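Putative metal binding protein (PDB 3CVG) is of unestablished function but, as a probable member of the periplasmic binding protein superfamily, may capture a metal ion or another small ligand between two lobes. Local coordinates at residues M108-P113 / T201-G206; F147-D152 / T178-Y183. All coordinates share one frame; numbering follows the deposited sequence.

Interaction 1. Residues M108-P113 / T201-G206; sequences MLIGPP and TITDYG
Met108 and Ile110 pair with Thr203 and Thr201 in an antiparallel register, a compact example of how two strands far apart in sequence are knitted together. Both hydrogen-bonded pairs are closed by reciprocal amide bonds; the straightest runs from Ile110 N to Thr201 O (3.0 Å, 173° at the hydrogen).

Packing is tight on both faces. On one, Ile110 CG1 lies alongside Thr201 CG2 at 3.7 Å, and Met108 CG alongside Thr203 CG2 at 3.8 Å. With Thr201 OG1 anti to the backbone N (chi1 -168°), the Thr201 methyl turns to Ile110 while the hydroxyl bonds to Leu148 O. On the other, the non-hydrogen-bonded pair Leu109 and Ile202 cross nearly at right angles, CB of Leu109 meeting CD1 of Ile202 at 3.7 Å.

The fit slackens toward partly exposed Tyr205 and Asp204: the selenium of Met108 (a selenomethionine) lies 4.0 Å from Tyr205 CA and, at the ring edge, 4.2 Å from Tyr205 CD1. Asp204 N-caps the helix beginning at Tyr205 and bonds to Thr207. Between largely apolar faces, the facing amides of Met108, Ile110, Thr201 and Thr203 thus satisfy one another, while Leu109 turns its backbone to strand 220-224 and charge keeps to the end nearer the bound calcium ion.

Interaction 2. Residues F147-D152 / T178-Y183; sequences FLSRYD and TWYHQY
Phe147 and Tyr180 lie side by side at the apolar centre, with Phe147 CD2 3.9 Å from Tyr180 CE1. In both, CG is anti to the backbone N (chi1 -179° and -172°), which sends the two rings the same way from adjacent parallel strands. Across the sheet, Leu148 packs beside the His181 ring, and its CG meets Tyr183 CB at 3.8 Å. The backbones alternate as parallel strands do: Phe147 N bonds to Trp179 O, Phe147 O receives His181 N, Ser149 N bonds to His181 O at 2.7 Å, and Ser149 O receives Tyr183 N.

Farther out, the phenol end of Tyr180 reaches over Ser149, whose CB is 3.5 Å from Tyr180 CZ. Glu160 meets this polar corner with both carboxylate oxygens, one bonded to Ser149 OG and the other to Tyr180 OH. Tyr151 meets the edge of the Tyr180 ring through CE1.

Toward the polar edge, the Gln182 amide stacks on one face of Tyr151, offset from the ring centre, the planes 17° apart and Gln182 CD 3.3 Å above the ring. NE2 bonds to Tyr176 OH, which helps to fix the amide's rotation. Beyond lies the salt bridge from Arg150 NH2 to Asp152 OD2 (2.9 Å); the Arg150 side chain comes within about 3 Å of the bound calcium ion.

These strands and helix 155-166 make a beta-alpha-beta unit. Phe147 packs edge-to-face with Trp164 of that helix and touches Met132 of helix 125-138, whereas Leu148 and Tyr183 rest on helix 187-196. Leu148 also bonds through its backbone to Tyr200, so strand 200-204 flanks strand 147-149 on its other side.

The two contacts, with centres about 14 Å apart, occupy the same lobe and show how a sheet is assembled from strands distant in sequence. Along the chain the order is 108-113, 147-152, 178-183, 201-206, so interaction 2 forms wholly within the span that interaction 1 brings together. Strand 147-149 lies next to strand 200-204, joining the parallel pair of interaction 2 to the antiparallel pair of interaction 1. Phe147 CE1 packs 3.8 Å from Thr201 CA, while helices 125-138, 155-166 and 187-196 pack against both contacts. Each contact approaches the bound calcium ion, consistent with a lobe that borders an interlobe cleft.

Interaction 1. Residues M108-P113 / T201-G206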
loop_
_atom_site.group_PDB
_atom_site.type_symbol
_atom_site.label_atom_id
_atom_site.label_comp_id
_atom_site.label_asym_id
_atom_site.label_seq_id
_atom_site.Cartn_x
_atom_site.Cartn_y
_atom_site.Cartn_z
HETATM N N MSE A 108 -7.772 -5.251 1.060
HETATM C CA MSE A 108 -8.992 -5.960 1.421
HETATM C C MSE A 108 -10.179 -5.457 0.608
HETATM O O MSE A 108 -10.230 -4.282 0.219
HETATM C CB MSE A 108 -9.301 -5.854 2.930
HETATM C CG MSE A 108 -8.858 -4.578 3.647
HETATM SE SE MSE A 108 -9.123 -4.701 5.613
HETATM C CE MSE A 108 -11.015 -4.332 5.713
ATOM N N LEU A 109 -11.103 -6.365 0.308
ATOM C CA LEU A 109 -12.319 -6.010 -0.416
ATOM C C LEU A 109 -13.394 -5.936 0.654
ATOM O O LEU A 109 -13.630 -6.909 1.375
ATOM C CB LEU A 109 -12.694 -7.083 -1.435
ATOM C CG LEU A 109 -14.024 -6.835 -2.150
ATOM C CD1 LEU A 109 -13.928 -5.563 -3.008
ATOM C CD2 LEU A 109 -14.375 -8.047 -3.000
ATOM N N ILE A 110 -14.018 -4.775 0.786
ATOM C CA ILE A 110 -15.062 -4.605 1.781
ATOM C C ILE A 110 -16.332 -4.130 1.076
ATOM O O ILE A 110 -16.274 -3.608 -0.039
ATOM C CB ILE A 110 -14.616 -3.600 2.871
ATOM C CG1 ILE A 110 -14.485 -2.189 2.287
ATOM C CG2 ILE A 110 -13.263 -4.023 3.443
ATOM C CD1 ILE A 110 -15.775 -1.385 2.329
ATOM N N GLY A 111 -17.480 -4.330 1.717
ATOM C CA GLY A 111 -18.739 -3.914 1.124
ATOM C C GLY A 111 -19.821 -3.777 2.181
ATOM O O GLY A 111 -19.585 -4.074 3.355
ATOM N N PRO A 112 -21.027 -3.332 1.799
ATOM C CA PRO A 112 -22.120 -3.169 2.761
ATOM C C PRO A 112 -22.674 -4.483 3.309
ATOM O O PRO A 112 -22.610 -5.522 2.654
ATOM C CB PRO A 112 -23.163 -2.393 1.959
ATOM C CG PRO A 112 -22.997 -2.949 0.587
ATOM C CD PRO A 112 -21.478 -3.017 0.429
ATOM N N PRO A 113 -23.220 -4.449 4.533
ATOM C CA PRO A 113 -23.796 -5.632 5.178
ATOM C C PRO A 113 -24.900 -6.273 4.330
ATOM O O PRO A 113 -25.097 -7.479 4.379
ATOM C CB PRO A 113 -24.333 -5.077 6.496
ATOM C CG PRO A 113 -23.362 -3.991 6.812
ATOM C CD PRO A 113 -23.163 -3.315 5.473
ATOM N N THR A 201 -15.450 -1.745 -2.172
ATOM C CA THR A 201 -14.226 -1.059 -2.533
ATOM C C THR A 201 -13.011 -1.830 -2.048
ATOM O O THR A 201 -13.096 -2.610 -1.098
ATOM C CB THR A 201 -14.160 0.359 -1.921
ATOM O OG1 THR A 201 -13.092 1.083 -2.532
ATOM C CG2 THR A 201 -13.897 0.290 -0.409
ATOM N N ILE A 202 -11.889 -1.627 -2.728
ATOM C CA ILE A 202 -10.641 -2.247 -2.315
ATOM C C ILE A 202 -9.996 -1.154 -1.482
ATOM O O ILE A 202 -9.951 0.005 -1.900
ATOM C CB ILE A 202 -9.740 -2.599 -3.517
ATOM C CG1 ILE A 202 -10.296 -3.838 -4.233
ATOM C CG2 ILE A 202 -8.309 -2.823 -3.057
ATOM C CD1 ILE A 202 -10.215 -5.134 -3.430
ATOM N N THR A 203 -9.546 -1.525 -0.288
ATOM C CA THR A 203 -8.905 -0.600 0.633
ATOM C C THR A 203 -7.730 -1.367 1.252
ATOM O O THR A 203 -7.410 -2.472 0.810
ATOM C CB THR A 203 -9.912 -0.131 1.739
ATOM O OG1 THR A 203 -9.291 0.839 2.591
ATOM C CG2 THR A 203 -10.381 -1.309 2.588
ATOM N N ASP A 204 -7.077 -0.796 2.256
ATOM C CA ASP A 204 -5.961 -1.507 2.871
ATOM C C ASP A 204 -6.178 -1.648 4.370
ATOM O O ASP A 204 -6.950 -0.895 4.969
ATOM C CB ASP A 204 -4.631 -0.799 2.586
ATOM C CG ASP A 204 -4.590 0.610 3.126
ATOM O OD1 ASP A 204 -5.174 1.521 2.500
ATOM O OD2 ASP A 204 -3.977 0.813 4.190
ATOM N N TYR A 205 -5.490 -2.616 4.969
ATOM C CA TYR A 205 -5.625 -2.883 6.392
ATOM C C TYR A 205 -5.430 -1.665 7.287
ATOM O O TYR A 205 -6.228 -1.435 8.196
ATOM C CB TYR A 205 -4.651 -3.990 6.813
ATOM C CG TYR A 205 -4.913 -4.541 8.202
ATOM C CD1 TYR A 205 -6.205 -4.887 8.605
ATOM C CD2 TYR A 205 -3.863 -4.750 9.102
ATOM C CE1 TYR A 205 -6.447 -5.427 9.870
ATOM C CE2 TYR A 205 -4.090 -5.293 10.365
ATOM C CZ TYR A 205 -5.379 -5.625 10.744
ATOM O OH TYR A 205 -5.610 -6.140 11.992
ATOM N N GLY A 206 -4.374 -0.893 7.028
ATOM C CA GLY A 206 -4.077 0.287 7.831
ATOM C C GLY A 206 -5.152 1.359 7.801
ATOM O O GLY A 206 -5.438 2.003 8.818
#

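Interaction 2. Residues F147-D152 / T178-Y183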
loop_
_atom_site.group_PDB
_atom_site.type_symbol
_atom_site.label_atom_id
_atom_site.label_comp_id
_atom_site.label_asym_id
_atom_site.label_seq_id
_atom_site.Cartn_x
_atom_site.Cartn_y
_atom_site.Cartn_z
ATOM N N PHE A 147 -19.048 0.076 -7.119
ATOM C CA PHE A 147 -17.666 -0.117 -6.680
ATOM C C PHE A 147 -16.939 1.223 -6.664
ATOM O O PHE A 147 -16.904 1.913 -7.688
ATOM C CB PHE A 147 -16.935 -1.063 -7.638
ATOM C CG PHE A 147 -15.518 -1.332 -7.245
ATOM C CD1 PHE A 147 -15.214 -2.361 -6.363
ATOM C CD2 PHE A 147 -14.489 -0.522 -7.715
ATOM C CE1 PHE A 147 -13.905 -2.582 -5.957
ATOM C CE2 PHE A 147 -13.174 -0.741 -7.306
ATOM C CZ PHE A 147 -12.892 -1.774 -6.428
ATOM N N LEU A 148 -16.347 1.575 -5.521
ATOM C CA LEU A 148 -15.633 2.846 -5.386
ATOM C C LEU A 148 -14.146 2.757 -5.722
ATOM O O LEU A 148 -13.389 1.992 -5.112
ATOM C CB LEU A 148 -15.799 3.420 -3.967
ATOM C CG LEU A 148 -15.380 4.884 -3.723
ATOM C CD1 LEU A 148 -16.179 5.441 -2.557
ATOM C CD2 LEU A 148 -13.869 5.018 -3.444
ATOM N N SER A 149 -13.737 3.553 -6.699
ATOM C CA SER A 149 -12.348 3.607 -7.131
ATOM C C SER A 149 -11.759 4.981 -6.820
ATOM O O SER A 149 -12.367 6.013 -7.118
ATOM C CB SER A 149 -12.248 3.323 -8.636
ATOM O OG SER A 149 -10.975 3.680 -9.157
ATOM N N ARG A 150 -10.581 4.998 -6.208
ATOM C CA ARG A 150 -9.920 6.261 -5.907
ATOM C C ARG A 150 -9.431 6.933 -7.200
ATOM O O ARG A 150 -9.141 8.133 -7.206
ATOM C CB ARG A 150 -8.781 6.035 -4.915
ATOM C CG ARG A 150 -9.299 5.834 -3.485
ATOM C CD ARG A 150 -8.198 5.394 -2.536
ATOM N NE ARG A 150 -7.055 6.296 -2.587
ATOM C CZ ARG A 150 -5.812 5.933 -2.294
ATOM N NH1 ARG A 150 -5.554 4.685 -1.925
ATOM N NH2 ARG A 150 -4.824 6.814 -2.391
ATOM N N TYR A 151 -9.331 6.148 -8.277
ATOM C CA TYR A 151 -8.971 6.657 -9.615
ATOM C C TYR A 151 -7.873 7.716 -9.543
ATOM O O TYR A 151 -7.987 8.791 -10.152
ATOM C CB TYR A 151 -10.241 7.270 -10.244
ATOM C CG TYR A 151 -10.385 7.087 -11.746
ATOM C CD1 TYR A 151 -10.528 5.821 -12.299
ATOM C CD2 TYR A 151 -10.392 8.186 -12.607
ATOM C CE1 TYR A 151 -10.671 5.644 -13.669
ATOM C CE2 TYR A 151 -10.542 8.022 -13.975
ATOM C CZ TYR A 151 -10.682 6.752 -14.499
ATOM O OH TYR A 151 -10.869 6.587 -15.849
ATOM N N ASP A 152 -6.805 7.407 -8.815
ATOM C CA ASP A 152 -5.731 8.369 -8.588
ATOM C C ASP A 152 -4.317 7.843 -8.838
ATOM O O ASP A 152 -3.357 8.418 -8.329
ATOM C CB ASP A 152 -5.830 8.855 -7.139
ATOM C CG ASP A 152 -5.656 7.716 -6.150
ATOM O OD1 ASP A 152 -5.558 6.558 -6.612
ATOM O OD2 ASP A 152 -5.622 7.953 -4.924
ATOM N N THR A 178 -21.340 2.991 -15.264
ATOM C CA THR A 178 -21.736 4.001 -14.299
ATOM C C THR A 178 -21.666 3.584 -12.842
ATOM O O THR A 178 -21.620 4.451 -11.966
ATOM C CB THR A 178 -23.161 4.574 -14.616
ATOM O OG1 THR A 178 -24.142 3.538 -14.531
ATOM C CG2 THR A 178 -23.182 5.165 -16.018
ATOM N N TRP A 179 -21.671 2.277 -12.580
ATOM C CA TRP A 179 -21.547 1.774 -11.208
ATOM C C TRP A 179 -20.077 1.835 -10.724
ATOM O O TRP A 179 -19.786 1.597 -9.543
ATOM C CB TRP A 179 -22.057 0.333 -11.114
ATOM C CG TRP A 179 -21.580 -0.581 -12.218
ATOM C CD1 TRP A 179 -22.236 -0.871 -13.376
ATOM C CD2 TRP A 179 -20.365 -1.340 -12.244
ATOM N NE1 TRP A 179 -21.510 -1.770 -14.124
ATOM C CE2 TRP A 179 -20.356 -2.075 -13.452
ATOM C CE3 TRP A 179 -19.280 -1.470 -11.369
ATOM C CZ2 TRP A 179 -19.307 -2.931 -13.805
ATOM C CZ3 TRP A 179 -18.234 -2.319 -11.718
ATOM C CH2 TRP A 179 -18.255 -3.039 -12.925
ATOM N N TYR A 180 -19.157 2.133 -11.642
ATOM C CA TYR A 180 -17.736 2.252 -11.304
ATOM C C TYR A 180 -17.621 3.697 -10.839
ATOM O O TYR A 180 -17.521 4.627 -11.648
ATOM C CB TYR A 180 -16.862 1.994 -12.539
ATOM C CG TYR A 180 -15.373 1.907 -12.250
ATOM C CD1 TYR A 180 -14.830 0.820 -11.548
ATOM C CD2 TYR A 180 -14.501 2.896 -12.699
ATOM C CE1 TYR A 180 -13.448 0.729 -11.310
ATOM C CE2 TYR A 180 -13.128 2.815 -12.463
ATOM C CZ TYR A 180 -12.605 1.731 -11.773
ATOM O OH TYR A 180 -11.239 1.655 -11.550
ATOM N N HIS A 181 -17.651 3.860 -9.521
ATOM C CA HIS A 181 -17.643 5.157 -8.862
ATOM C C HIS A 181 -16.284 5.762 -8.544
ATOM O O HIS A 181 -15.528 5.242 -7.716
ATOM C CB HIS A 181 -18.469 5.046 -7.572
ATOM C CG HIS A 181 -18.555 6.322 -6.789
ATOM N ND1 HIS A 181 -18.804 6.342 -5.432
ATOM C CD2 HIS A 181 -18.421 7.612 -7.165
ATOM C CE1 HIS A 181 -18.810 7.595 -5.008
ATOM N NE2 HIS A 181 -18.581 8.386 -6.039
ATOM N N GLN A 182 -16.003 6.879 -9.205
ATOM C CA GLN A 182 -14.763 7.613 -9.026
ATOM C C GLN A 182 -14.903 8.594 -7.877
ATOM O O GLN A 182 -15.649 9.568 -7.975
ATOM C CB GLN A 182 -14.414 8.389 -10.302
ATOM C CG GLN A 182 -14.021 7.517 -11.489
ATOM C CD GLN A 182 -13.728 8.341 -12.741
ATOM O OE1 GLN A 182 -13.295 9.495 -12.662
ATOM N NE2 GLN A 182 -13.944 7.741 -13.899
ATOM N N TYR A 183 -14.188 8.339 -6.789
ATOM C CA TYR A 183 -14.210 9.231 -5.630
ATOM C C TYR A 183 -12.723 9.469 -5.358
ATOM O O TYR A 183 -12.069 8.688 -4.657
ATOM C CB TYR A 183 -14.880 8.536 -4.448
ATOM C CG TYR A 183 -15.081 9.434 -3.249
ATOM C CD1 TYR A 183 -16.077 10.421 -3.242
ATOM C CD2 TYR A 183 -14.262 9.318 -2.127
ATOM C CE1 TYR A 183 -16.245 11.273 -2.132
ATOM C CE2 TYR A 183 -14.423 10.161 -1.020
ATOM C CZ TYR A 183 -15.412 11.132 -1.030
ATOM O OH TYR A 183 -15.565 11.956 0.065
#